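PDB 2QMA: diaminobutyrate-pyruvate transaminase and L-2,4-diaminobutyrate decarboxylase from Vibrio parahaemolyticus, which probably binds pyridoxal 5'-phosphate and acts, in this C-terminal decarboxylase domain of a longer two-enzyme protein, as a carbon-carbon lyase on L-2,4-diaminobutyrate. Local coordinates for residues M113-A118 with A377-M382; K144-L149 with G161-G166. One frame throughout, in Å; residues are numbered along the deposited sequence.

Interaction 1: M113-A118 with A377-M382; sequences MPAVAA and ALKVFM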
loop_
_atom_site.group_PDB
_atom_site.type_symbol
_atom_site.label_atom_id
_atom_site.label_comp_id
_atom_site.label_asym_id
_atom_site.label_seq_id
_atom_site.Cartn_x
_atom_site.Cartn_y
_atom_site.Cartn_z
HETATM N N MSE A 113 -19.102 -6.452 -2.853
HETATM C CA MSE A 113 -19.726 -5.913 -1.648
HETATM C C MSE A 113 -19.011 -6.294 -0.351
HETATM O O MSE A 113 -18.837 -5.436 0.519
HETATM C CB MSE A 113 -21.195 -6.327 -1.582
HETATM C CG MSE A 113 -22.004 -5.458 -0.630
HETATM SE SE MSE A 113 -22.240 -3.707 -1.397
HETATM C CE MSE A 113 -23.583 -4.196 -2.761
ATOM N N PRO A 114 -18.635 -7.577 -0.188
ATOM C CA PRO A 114 -17.885 -7.970 1.000
ATOM C C PRO A 114 -16.547 -7.260 1.200
ATOM O O PRO A 114 -16.175 -7.009 2.343
ATOM C CB PRO A 114 -17.672 -9.486 0.814
ATOM C CG PRO A 114 -17.995 -9.776 -0.577
ATOM C CD PRO A 114 -18.996 -8.763 -1.005
ATOM N N ALA A 115 -15.854 -6.949 0.105
ATOM C CA ALA A 115 -14.652 -6.091 0.191
ATOM C C ALA A 115 -14.997 -4.657 0.628
ATOM O O ALA A 115 -14.309 -4.101 1.471
ATOM C CB ALA A 115 -13.900 -6.103 -1.088
ATOM N N VAL A 116 -16.073 -4.076 0.091
ATOM C CA VAL A 116 -16.483 -2.725 0.506
ATOM C C VAL A 116 -16.884 -2.678 2.009
ATOM O O VAL A 116 -16.472 -1.776 2.734
ATOM C CB VAL A 116 -17.552 -2.147 -0.451
ATOM C CG1 VAL A 116 -18.021 -0.719 -0.014
ATOM C CG2 VAL A 116 -17.021 -2.103 -1.857
ATOM N N ALA A 117 -17.661 -3.650 2.479
ATOM C CA ALA A 117 -18.032 -3.722 3.905
ATOM C C ALA A 117 -16.749 -3.869 4.713
ATOM O O ALA A 117 -16.586 -3.188 5.716
ATOM C CB ALA A 117 -18.958 -4.903 4.184
ATOM N N ALA A 118 -15.847 -4.761 4.284
ATOM C CA ALA A 118 -14.572 -4.976 4.992
ATOM C C ALA A 118 -13.783 -3.662 5.165
ATOM O O ALA A 118 -13.202 -3.418 6.229
ATOM C CB ALA A 118 -13.712 -6.057 4.277
ATOM N N ALA A 377 -6.253 -8.096 4.316
ATOM C CA ALA A 377 -6.578 -9.530 4.277
ATOM C C ALA A 377 -8.018 -9.724 4.760
ATOM O O ALA A 377 -8.634 -10.767 4.487
ATOM C CB ALA A 377 -5.610 -10.315 5.135
ATOM N N LEU A 378 -8.566 -8.709 5.442
ATOM C CA LEU A 378 -9.951 -8.819 5.983
ATOM C C LEU A 378 -10.917 -8.948 4.821
ATOM O O LEU A 378 -11.859 -9.735 4.884
ATOM C CB LEU A 378 -10.341 -7.668 6.939
ATOM C CG LEU A 378 -11.781 -7.740 7.538
ATOM C CD1 LEU A 378 -11.946 -8.919 8.503
ATOM C CD2 LEU A 378 -12.239 -6.423 8.255
ATOM N N LYS A 379 -10.629 -8.234 3.727
ATOM C CA LYS A 379 -11.435 -8.281 2.523
ATOM C C LYS A 379 -11.597 -9.740 2.041
ATOM O O LYS A 379 -12.725 -10.173 1.831
ATOM C CB LYS A 379 -10.809 -7.451 1.403
ATOM C CG LYS A 379 -10.603 -5.981 1.748
ATOM C CD LYS A 379 -9.615 -5.365 0.735
ATOM C CE LYS A 379 -9.130 -4.068 1.211
ATOM N NZ LYS A 379 -8.437 -3.321 0.118
ATOM N N VAL A 380 -10.484 -10.466 1.871
ATOM C CA VAL A 380 -10.557 -11.834 1.359
ATOM C C VAL A 380 -11.230 -12.723 2.422
ATOM O O VAL A 380 -12.020 -13.623 2.084
ATOM C CB VAL A 380 -9.172 -12.406 0.981
ATOM C CG1 VAL A 380 -9.315 -13.803 0.366
ATOM C CG2 VAL A 380 -8.405 -11.468 0.023
ATOM N N PHE A 381 -10.903 -12.504 3.697
ATOM C CA PHE A 381 -11.445 -13.318 4.789
ATOM C C PHE A 381 -12.973 -13.223 4.763
ATOM O O PHE A 381 -13.662 -14.255 4.821
ATOM C CB PHE A 381 -10.834 -12.863 6.129
ATOM C CG PHE A 381 -11.316 -13.613 7.349
ATOM C CD1 PHE A 381 -10.837 -14.880 7.643
ATOM C CD2 PHE A 381 -12.175 -12.999 8.258
ATOM C CE1 PHE A 381 -11.222 -15.537 8.806
ATOM C CE2 PHE A 381 -12.569 -13.665 9.415
ATOM C CZ PHE A 381 -12.086 -14.924 9.689
HETATM N N MSE A 382 -13.499 -12.006 4.617
HETATM C CA MSE A 382 -14.962 -11.805 4.547
HETATM C C MSE A 382 -15.566 -12.298 3.235
HETATM O O MSE A 382 -16.607 -12.975 3.240
HETATM C CB MSE A 382 -15.339 -10.339 4.808
HETATM C CG MSE A 382 -14.862 -9.895 6.189
HETATM SE SE MSE A 382 -15.525 -8.199 6.821
HETATM C CE MSE A 382 -17.412 -8.441 6.392
#
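Ala118 and Met382, a selenomethionine, meet in a helix-helix packing contact within the fold-type I, pyridoxal-dependent decarboxylase domain. The short axes of 113-118 and 377-382 approach to 8.2 Å, with 135° between their N-to-C directions, so the helices run roughly against each other at a slant. The backbones come closest where Ala115 faces Lys379, CA to CA 4.5 Å, an approach consistent with the small alanines of 113-118. Ala118 loses the most surface to the contact. Its methyl points at the partner helix and rests on the backbone, CB to Lys379 CA 3.6 Å, with the selenium of Met382 on it as well, SE to Ala118 CB 3.8 Å. Extended through chi2, the chain of Met382 lays SE against Ala118; the bend at chi3 (47°) then turns CE toward Ala117. Lys379 contributes its aliphatic part. Its CG lies beside the backbone N (chi1 -58°), 4.0 Å from Ala118 CB, and the extended chain beyond carries the ammonium group away from the interface. There NZ bonds to the carbonyl oxygens of Ser332 and Thr330 and forms salt bridges with Glu119 and Asp376, which give the buried charge several partners. Met382 also packs on Ile84 of the second subunit, so the contact borders the dimer interface. Leu378 closes another edge: its CD2 methyl sits 3.7 Å from the carbonyl O of Ala118.

Interaction 2: K144-L149 with G161-G166; sequences KVVNWL and GIFTSG. With EDO (1,2-ethanediol), chain C.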
loop_
_atom_site.group_PDB
_atom_site.type_symbol
_atom_site.label_atom_id
_atom_site.label_comp_id
_atom_site.label_asym_id
_atom_site.label_seq_id
_atom_site.Cartn_x
_atom_site.Cartn_y
_atom_site.Cartn_z
ATOM N N LYS A 144 -4.352 -16.890 8.473
ATOM C CA LYS A 144 -5.428 -17.817 8.090
ATOM C C LYS A 144 -5.660 -17.759 6.560
ATOM O O LYS A 144 -5.741 -18.803 5.897
ATOM C CB LYS A 144 -6.720 -17.430 8.848
ATOM C CG LYS A 144 -8.029 -18.089 8.386
ATOM C CD LYS A 144 -7.994 -19.625 8.355
ATOM C CE LYS A 144 -9.430 -20.173 8.259
ATOM N NZ LYS A 144 -9.498 -21.671 7.996
ATOM N N VAL A 145 -5.820 -16.531 6.041
ATOM C CA VAL A 145 -6.095 -16.312 4.609
ATOM C C VAL A 145 -4.880 -16.783 3.801
ATOM O O VAL A 145 -5.030 -17.436 2.744
ATOM C CB VAL A 145 -6.407 -14.818 4.301
ATOM C CG1 VAL A 145 -6.377 -14.535 2.789
ATOM C CG2 VAL A 145 -7.712 -14.355 4.925
ATOM N N VAL A 146 -3.678 -16.457 4.299
ATOM C CA VAL A 146 -2.436 -16.899 3.630
ATOM C C VAL A 146 -2.379 -18.439 3.556
ATOM O O VAL A 146 -2.047 -19.018 2.505
ATOM C CB VAL A 146 -1.151 -16.316 4.304
ATOM C CG1 VAL A 146 0.076 -17.099 3.826
ATOM C CG2 VAL A 146 -0.961 -14.838 3.901
ATOM N N ASN A 147 -2.645 -19.088 4.694
ATOM C CA ASN A 147 -2.639 -20.553 4.766
ATOM C C ASN A 147 -3.638 -21.155 3.791
ATOM O O ASN A 147 -3.340 -22.135 3.094
ATOM C CB ASN A 147 -2.964 -21.035 6.192
ATOM C CG ASN A 147 -1.853 -20.742 7.193
ATOM O OD1 ASN A 147 -2.085 -20.848 8.389
ATOM N ND2 ASN A 147 -0.651 -20.396 6.716
ATOM N N TRP A 148 -4.821 -20.546 3.735
ATOM C CA TRP A 148 -5.889 -20.974 2.821
ATOM C C TRP A 148 -5.387 -20.859 1.363
ATOM O O TRP A 148 -5.554 -21.771 0.551
ATOM C CB TRP A 148 -7.146 -20.099 3.062
ATOM C CG TRP A 148 -8.341 -20.413 2.214
ATOM C CD1 TRP A 148 -9.225 -21.429 2.398
ATOM C CD2 TRP A 148 -8.777 -19.692 1.044
ATOM N NE1 TRP A 148 -10.168 -21.410 1.406
ATOM C CE2 TRP A 148 -9.921 -20.369 0.550
ATOM C CE3 TRP A 148 -8.268 -18.583 0.326
ATOM C CZ2 TRP A 148 -10.623 -19.932 -0.586
ATOM C CZ3 TRP A 148 -8.933 -18.158 -0.822
ATOM C CH2 TRP A 148 -10.115 -18.826 -1.267
ATOM N N LEU A 149 -4.760 -19.736 1.047
ATOM C CA LEU A 149 -4.279 -19.491 -0.319
ATOM C C LEU A 149 -3.257 -20.552 -0.708
ATOM O O LEU A 149 -3.289 -21.096 -1.803
ATOM C CB LEU A 149 -3.597 -18.108 -0.376
ATOM C CG LEU A 149 -4.553 -16.916 -0.386
ATOM C CD1 LEU A 149 -3.740 -15.606 -0.239
ATOM C CD2 LEU A 149 -5.396 -16.978 -1.690
ATOM N N GLY A 161 3.228 -17.011 2.948
ATOM C CA GLY A 161 2.986 -15.862 2.122
ATOM C C GLY A 161 2.838 -14.640 3.001
ATOM O O GLY A 161 2.860 -14.747 4.237
ATOM N N ILE A 162 2.691 -13.483 2.370
ATOM C CA ILE A 162 2.324 -12.267 3.079
ATOM C C ILE A 162 1.580 -11.372 2.133
ATOM O O ILE A 162 1.865 -11.340 0.924
ATOM C CB ILE A 162 3.492 -11.354 3.475
ATOM C CG1 ILE A 162 4.816 -11.838 2.937
ATOM C CG2 ILE A 162 3.303 -10.714 4.944
ATOM C CD1 ILE A 162 4.874 -11.389 1.508
ATOM N N PHE A 163 0.721 -10.543 2.697
ATOM C CA PHE A 163 -0.037 -9.623 1.881
ATOM C C PHE A 163 0.824 -8.435 1.534
ATOM O O PHE A 163 1.632 -8.004 2.343
ATOM C CB PHE A 163 -1.311 -9.182 2.604
ATOM C CG PHE A 163 -2.492 -10.051 2.314
ATOM C CD1 PHE A 163 -2.543 -11.370 2.783
ATOM C CD2 PHE A 163 -3.556 -9.550 1.532
ATOM C CE1 PHE A 163 -3.673 -12.178 2.509
ATOM C CE2 PHE A 163 -4.708 -10.332 1.270
ATOM C CZ PHE A 163 -4.756 -11.649 1.742
ATOM N N THR A 164 0.659 -7.944 0.318
ATOM C CA THR A 164 1.444 -6.837 -0.215
ATOM C C THR A 164 0.458 -5.769 -0.766
ATOM O O THR A 164 -0.762 -5.980 -0.798
ATOM C CB THR A 164 2.330 -7.301 -1.400
ATOM O OG1 THR A 164 1.466 -7.676 -2.484
ATOM C CG2 THR A 164 3.243 -8.460 -1.001
ATOM N N SER A 165 0.983 -4.641 -1.221
ATOM C CA SER A 165 0.148 -3.625 -1.881
ATOM C C SER A 165 -0.396 -4.008 -3.279
ATOM O O SER A 165 -1.267 -3.313 -3.823
ATOM C CB SER A 165 0.923 -2.344 -1.997
ATOM O OG SER A 165 1.983 -2.559 -2.892
ATOM N N GLY A 166 0.099 -5.089 -3.866
ATOM C CA GLY A 166 -0.473 -5.574 -5.111
ATOM C C GLY A 166 0.608 -6.146 -6.000
ATOM O O GLY A 166 1.722 -6.369 -5.531
HETATM C C1 EDO C . -6.325 -23.422 7.282
HETATM O O1 EDO C . -6.803 -22.705 8.450
HETATM C C2 EDO C . -6.646 -22.731 5.959
HETATM O O2 EDO C . -8.046 -22.488 5.825
#
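Val145 CG1 meets the rim of the Phe163 ring, 3.5 Å from CZ and close to the ring plane, and the two side chains cross at about a right angle. This is an edge contact, a methyl against ring hydrogens, and so not a CH-pi arrangement over the face. Val146 comes to the same rim one residue along, its CG2 4.0 Å from Phe163 CD1 and again near the ring plane. Leu149, a turn after Val145, approaches obliquely and more loosely, with CD1 4.4 Å from Phe163 CE1. Three residues of helix 144-149 thus follow the ring's CD1-CE1-CZ side. Val146 uses both branches: CG1 stands anti to the backbone N (chi1 165°) and packs directly on the main chain of Gly161, 3.3 Å from its N and 3.6 Å from its CA, while CG2 lies between the Gly161 carbonyl and the ring edge. On another side of the helix, Lys144 NZ donates to both oxygens of a 1,2-ethanediol, probably from the crystallisation liquor, and to Asn69 O of the second subunit. At the far end of the strand, Gly166 N donates to Thr164 OG1, an ST turn leading into helix 167-187. Helix 136-152 packs, at 115° between the short axes, on one of the two edge strands of the seven-stranded mixed sheet, that of the large domain of a fold-type I pyridoxal-phosphate enzyme; strand 334-338 pairs antiparallel with that strand, and helix 377-386 covers Val145 and Phe163.

From the N terminus, the chain enters interaction 1 at 113-118, on helix 113-125. The next helix, 136-152, carries 144-149, and interaction 2 closes a short loop when strand 160-164 returns to it, 12 residues on. Interaction 1 closes only after the remaining six strands of the large sheet, when 377-382 arrives 259 residues later; the short loop lies wholly within this long one, and the two do not cross. Their centres are 14 Å apart, yet they touch: Ala377 CA packs 3.6 Å from Phe163 CE2, and Phe381 CB 3.7 Å from Val145 CG2. Helix 377-386 thus ties helix 113-125 to helix 136-152 and the sheet edge, with the second subunit adjoining both contacts.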